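Local structure of hydroxyindole o-methyltransferase (Homo sapiens, 4A6D) at residues L254-D259 with V305-Q310; E288-P293 with E311-H316. The protein catalyses the last step of melatonin synthesis, transferring a methyl group from S-adenosylmethionine to the hydroxyl of N-acetylserotonin, and works as a homodimer. All coordinates share one frame; numbering follows the deposited sequence.

Overall arrangement
In the class I-like methyltransferase domain, the chain leaves strand 247-251, passes through 254-259 into helix 259-272 and, after strand 278-283, enters the loop 288-293. Helix 294-305 then leads to 305-310, where contact 1 closes a loop of 45 intervening residues beside the cofactor. The chain runs straight on into 311-316, where contact 2 closes a shorter loop of 17 residues back onto 288-293. The segments alternate, so the two contacts cross. They also touch: H255 ND1 lies 2.7 Å from E311 OE2, a probable hydrogen bond, and D259 forms a salt bridge with R312. Contact 1 ties the active-site loop to the turn after helix 294-305; contact 2 ties the start of helix 314-324 to the loop before it.

Contact 1: residues L254-D259 with V305-Q310; sequences LHDWAD and VQTEGQ. With SAM (S-adenosylmethionine), chain D.
H255, D256 and W257 meet T307, E308 and G309 in a loop-to-loop contact, largely of backbone, on the active-site side of the Rossmann-like methyltransferase domain. The main tie is E308 N to D256 O, 3.0 Å long, with the donor lying above the carbonyl plane. A second bond, from Q310 N to H255 O, is weak. Lacking a side chain, G309 comes close enough for its CA to make a CH-O contact of 3.2 Å with H255 O.

T307 shapes the second loop. Its OG1 sits between the backbone N and the carbonyl carbon (chi1 72°), from where it accepts G309 N at 3.1 Å in an ST turn and also bonds to M303 O. CG2 meanwhile faces D256 OD1 at 3.6 Å, the two side chains crossing nearly perpendicular. An alanine here has neither OG1 nor CG2, and would probably leave G309 N without its ST-turn acceptor, cut the tie to M303 O and open a gap beside D256 OD1. D256, a substrate-binding residue, also lines the cofactor pocket, its OD2 3.5 Å from the SAM methyl, CE. H255, the inferred proton donor/acceptor, is probably hydrogen-bonded to E311. Farther out, E308 OE1 approaches the W257 ring at its edge, in plane, 3.4 Å from CE3, with the carboxylate turned 65° from the indole.

The contact thus joins the link between strand 247-251 and helix 259-272 to the one between helices 294-305 and 314-324, while L142 of helix 142-146 touches D256, W257 and T307.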
# COMPACT_ATOMS: atom_id res chain seq x y z
N LEU A 254 -18.21 14.51 -12.15
CA LEU A 254 -17.25 15.49 -12.69
C LEU A 254 -15.77 15.10 -12.53
O LEU A 254 -14.96 15.31 -13.44
CB LEU A 254 -17.55 16.91 -12.11
CG LEU A 254 -18.87 17.58 -12.53
CD1 LEU A 254 -18.98 18.99 -11.98
CD2 LEU A 254 -19.04 17.60 -14.06
N HIS A 255 -15.42 14.48 -11.42
CA HIS A 255 -14.03 14.06 -11.20
C HIS A 255 -13.52 12.99 -12.19
O HIS A 255 -12.30 12.83 -12.31
CB HIS A 255 -13.78 13.71 -9.72
CG HIS A 255 -14.29 12.36 -9.30
ND1 HIS A 255 -13.79 11.72 -8.18
CD2 HIS A 255 -15.22 11.57 -9.87
CE1 HIS A 255 -14.41 10.55 -8.13
NE2 HIS A 255 -15.30 10.43 -9.11
N ASP A 256 -14.43 12.28 -12.92
CA ASP A 256 -14.04 11.23 -13.87
C ASP A 256 -13.54 11.78 -15.19
O ASP A 256 -12.96 11.04 -15.99
CB ASP A 256 -15.23 10.30 -14.19
CG ASP A 256 -15.84 9.51 -13.04
OD1 ASP A 256 -15.08 9.05 -12.15
OD2 ASP A 256 -17.08 9.24 -13.10
N TRP A 257 -13.84 13.06 -15.46
CA TRP A 257 -13.59 13.67 -16.75
C TRP A 257 -12.77 14.93 -16.71
O TRP A 257 -12.75 15.64 -15.71
CB TRP A 257 -14.94 14.00 -17.42
CG TRP A 257 -16.00 12.94 -17.34
CD1 TRP A 257 -17.15 12.99 -16.60
CD2 TRP A 257 -16.03 11.69 -18.04
NE1 TRP A 257 -17.91 11.85 -16.82
CE2 TRP A 257 -17.23 11.02 -17.68
CE3 TRP A 257 -15.18 11.08 -18.99
CZ2 TRP A 257 -17.59 9.78 -18.22
CZ3 TRP A 257 -15.55 9.85 -19.55
CH2 TRP A 257 -16.74 9.21 -19.16
N ALA A 258 -12.17 15.26 -17.85
CA ALA A 258 -11.41 16.48 -18.08
C ALA A 258 -12.38 17.68 -18.24
O ALA A 258 -13.60 17.50 -18.42
CB ALA A 258 -10.56 16.30 -19.33
N ASP A 259 -11.85 18.92 -18.14
CA ASP A 259 -12.65 20.15 -18.24
C ASP A 259 -13.64 20.25 -19.38
O ASP A 259 -14.79 20.62 -19.14
CB ASP A 259 -11.77 21.39 -18.15
CG ASP A 259 -11.21 21.64 -16.76
OD1 ASP A 259 -11.28 20.72 -15.91
OD2 ASP A 259 -10.69 22.75 -16.52
N VAL A 305 -4.44 7.94 -12.62
CA VAL A 305 -4.13 6.51 -12.79
C VAL A 305 -5.32 5.74 -13.41
O VAL A 305 -5.10 4.86 -14.23
CB VAL A 305 -3.67 5.91 -11.43
CG1 VAL A 305 -3.62 4.39 -11.46
CG2 VAL A 305 -2.31 6.46 -11.03
N GLN A 306 -6.56 6.09 -13.03
CA GLN A 306 -7.74 5.36 -13.47
C GLN A 306 -8.69 6.03 -14.49
O GLN A 306 -8.91 5.47 -15.56
CB GLN A 306 -8.51 4.80 -12.26
CG GLN A 306 -7.90 3.52 -11.72
CD GLN A 306 -8.73 2.92 -10.62
OE1 GLN A 306 -9.72 2.21 -10.85
NE2 GLN A 306 -8.34 3.18 -9.40
N THR A 307 -9.28 7.18 -14.17
CA THR A 307 -10.20 7.88 -15.04
C THR A 307 -9.48 8.83 -16.04
O THR A 307 -8.33 8.59 -16.40
CB THR A 307 -11.22 8.64 -14.20
OG1 THR A 307 -10.55 9.75 -13.60
CG2 THR A 307 -11.92 7.76 -13.16
N GLU A 308 -10.19 9.90 -16.47
CA GLU A 308 -9.71 10.95 -17.38
C GLU A 308 -9.70 12.29 -16.66
O GLU A 308 -9.31 13.31 -17.24
CB GLU A 308 -10.63 11.04 -18.59
CG GLU A 308 -10.38 10.00 -19.67
CD GLU A 308 -11.44 9.93 -20.76
OE1 GLU A 308 -12.34 10.80 -20.79
OE2 GLU A 308 -11.36 9.00 -21.59
N GLY A 309 -10.07 12.27 -15.38
CA GLY A 309 -10.18 13.47 -14.57
C GLY A 309 -9.14 13.74 -13.50
O GLY A 309 -7.98 13.35 -13.61
N GLN A 310 -9.58 14.44 -12.46
CA GLN A 310 -8.77 14.94 -11.36
C GLN A 310 -9.74 15.41 -10.31
O GLN A 310 -10.94 15.57 -10.59
CB GLN A 310 -7.96 16.19 -11.85
CG GLN A 310 -8.85 17.26 -12.52
CD GLN A 310 -8.18 18.50 -13.08
OE1 GLN A 310 -8.47 18.91 -14.23
NE2 GLN A 310 -7.44 19.22 -12.25
N SAM D . -23.16 8.92 -8.30
CA SAM D . -22.70 7.59 -7.82
C SAM D . -21.92 7.55 -6.49
O SAM D . -21.30 8.54 -6.16
OXT SAM D . -21.90 6.54 -5.71
CB SAM D . -21.94 6.96 -8.96
CG SAM D . -20.60 7.64 -9.26
SD SAM D . -19.77 6.68 -10.58
CE SAM D . -18.13 7.28 -10.43
C5' SAM D . -20.15 7.62 -12.10
C4' SAM D . -21.53 7.12 -12.55
O4' SAM D . -21.77 7.77 -13.78
C3' SAM D . -21.56 5.57 -12.82
O3' SAM D . -22.67 4.94 -12.16
C2' SAM D . -21.61 5.51 -14.38
O2' SAM D . -22.26 4.39 -14.99
C1' SAM D . -22.36 6.82 -14.70
N9 SAM D . -22.14 7.28 -16.09
C8 SAM D . -20.92 7.36 -16.75
N7 SAM D . -21.10 7.82 -17.96
C5 SAM D . -22.46 8.01 -18.17
C6 SAM D . -23.26 8.45 -19.25
N6 SAM D . -22.66 8.86 -20.39
N1 SAM D . -24.63 8.55 -19.07
C2 SAM D . -25.23 8.15 -17.95
N3 SAM D . -24.49 7.71 -16.92
C4 SAM D . -23.14 7.68 -16.96

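Contact 2: residues E288-P293 with E311-H316; sequences EDRRGP and ERTPTH
E288 reaches across to T313, P314 and T315 at the N-terminal end of helix 314-324, where T313 is the N-cap residue and its OG1 accepts the backbone N of H316 at 3.2 Å. The glutamate chain crosses the T315 side chain at about a right angle. Its bend at chi2 (-64°) brings the carboxylate to the first turn of the helix. OE2 accepts two hydrogen bonds of different geometry. T315 N meets it at 3.0 Å on the syn lone pair, whereas T315 OG1 donates at 2.7 Å from above the carboxylate plane, 48° out of it. OE2 also rests 3.3 Å from P314 CD. The other oxygen, OE1, takes a weak bond from T313 OG1, so this hydroxyl serves both the helix and the glutamate. The two bonds grip OE2 from different directions and, with the weak one at OE1, probably limit the carboxylate's rotation; its negative charge probably gains from lying at the positive end of the helix.

Beyond E288 the loop turns through an Asx turn, D289 OD1 accepting R291 N. Its two arginines point their polar ends at the second subunit: R290 forms a salt bridge with E61 of that subunit and R291 one with D65 of that subunit. The contact thereby ties the start of helix 314-324 to a loop that takes part in the dimer interface. Against 311-316, R290 offers its aliphatic part: crossing T313 at a slant, it lays CG 3.7 Å from the T313 methyl, CG2.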
# COMPACT_ATOMS: atom_id res chain seq x y z
N GLU A 288 -7.54 25.22 -1.88
CA GLU A 288 -7.15 26.14 -2.95
C GLU A 288 -5.69 26.08 -3.45
O GLU A 288 -5.46 26.33 -4.63
CB GLU A 288 -7.56 27.57 -2.61
CG GLU A 288 -9.05 27.84 -2.79
CD GLU A 288 -9.62 27.72 -4.19
OE1 GLU A 288 -8.84 27.76 -5.17
OE2 GLU A 288 -10.86 27.61 -4.30
N ASP A 289 -4.73 25.75 -2.56
CA ASP A 289 -3.31 25.61 -2.94
C ASP A 289 -3.00 24.24 -3.58
O ASP A 289 -1.86 24.00 -3.98
CB ASP A 289 -2.36 25.94 -1.76
CG ASP A 289 -2.45 25.13 -0.46
OD1 ASP A 289 -2.99 24.00 -0.49
OD2 ASP A 289 -1.91 25.59 0.57
N ARG A 290 -4.04 23.37 -3.70
CA ARG A 290 -3.98 22.00 -4.23
C ARG A 290 -3.07 21.09 -3.39
O ARG A 290 -2.82 19.94 -3.75
CB ARG A 290 -3.65 21.95 -5.75
CG ARG A 290 -4.60 22.80 -6.61
CD ARG A 290 -4.49 22.51 -8.09
NE ARG A 290 -3.22 22.96 -8.65
CZ ARG A 290 -2.99 24.17 -9.14
NH1 ARG A 290 -3.97 25.08 -9.14
NH2 ARG A 290 -1.80 24.49 -9.62
N ARG A 291 -2.65 21.59 -2.22
CA ARG A 291 -1.76 20.87 -1.32
C ARG A 291 -2.42 20.15 -0.14
O ARG A 291 -1.78 19.83 0.84
CB ARG A 291 -0.58 21.75 -0.91
CG ARG A 291 0.75 20.98 -1.08
CD ARG A 291 1.95 21.89 -1.18
NE ARG A 291 1.92 22.70 -2.41
CZ ARG A 291 1.57 23.98 -2.47
NH1 ARG A 291 1.19 24.62 -1.38
NH2 ARG A 291 1.60 24.62 -3.63
N GLY A 292 -3.69 19.83 -0.27
CA GLY A 292 -4.41 19.08 0.75
C GLY A 292 -5.89 19.09 0.47
O GLY A 292 -6.36 19.87 -0.36
N PRO A 293 -6.69 18.29 1.19
CA PRO A 293 -6.27 17.29 2.20
C PRO A 293 -5.52 16.15 1.50
O PRO A 293 -5.72 15.92 0.30
CB PRO A 293 -7.60 16.81 2.80
CG PRO A 293 -8.69 17.85 2.31
CD PRO A 293 -8.16 18.34 1.01
N GLU A 311 -9.23 15.67 -9.10
CA GLU A 311 -10.04 16.32 -8.07
C GLU A 311 -9.84 17.83 -8.30
O GLU A 311 -8.88 18.23 -8.97
CB GLU A 311 -9.67 15.85 -6.65
CG GLU A 311 -9.97 14.36 -6.41
CD GLU A 311 -11.38 13.85 -6.64
OE1 GLU A 311 -12.35 14.62 -6.44
OE2 GLU A 311 -11.51 12.67 -7.03
N ARG A 312 -10.79 18.66 -7.87
CA ARG A 312 -10.67 20.10 -8.14
C ARG A 312 -10.91 20.94 -6.91
O ARG A 312 -11.51 20.47 -5.96
CB ARG A 312 -11.61 20.54 -9.31
CG ARG A 312 -11.33 19.82 -10.65
CD ARG A 312 -12.49 20.01 -11.62
NE ARG A 312 -12.16 19.68 -13.01
CZ ARG A 312 -12.45 18.53 -13.61
NH1 ARG A 312 -13.03 17.54 -12.94
NH2 ARG A 312 -12.16 18.35 -14.89
N THR A 313 -10.44 22.20 -6.95
CA THR A 313 -10.64 23.23 -5.92
C THR A 313 -12.00 23.89 -6.10
O THR A 313 -12.54 23.92 -7.22
CB THR A 313 -9.53 24.33 -5.99
OG1 THR A 313 -9.69 25.11 -7.17
CG2 THR A 313 -8.08 23.76 -5.84
N PRO A 314 -12.55 24.52 -5.01
CA PRO A 314 -13.83 25.24 -5.14
C PRO A 314 -13.87 26.25 -6.31
O PRO A 314 -14.87 26.32 -7.05
CB PRO A 314 -13.95 25.93 -3.79
CG PRO A 314 -13.27 25.03 -2.86
CD PRO A 314 -12.05 24.59 -3.62
N THR A 315 -12.78 27.01 -6.48
CA THR A 315 -12.62 28.00 -7.54
C THR A 315 -12.72 27.33 -8.93
O THR A 315 -13.34 27.87 -9.84
CB THR A 315 -11.30 28.75 -7.31
OG1 THR A 315 -11.42 29.56 -6.14
CG2 THR A 315 -10.92 29.63 -8.46
N HIS A 316 -12.09 26.13 -9.08
CA HIS A 316 -12.10 25.37 -10.33
C HIS A 316 -13.53 24.94 -10.68
O HIS A 316 -13.95 25.15 -11.82
CB HIS A 316 -11.14 24.18 -10.25
CG HIS A 316 -10.79 23.56 -11.58
ND1 HIS A 316 -9.76 22.66 -11.69
CD2 HIS A 316 -11.36 23.73 -12.80
CE1 HIS A 316 -9.72 22.31 -12.97
NE2 HIS A 316 -10.67 22.93 -13.67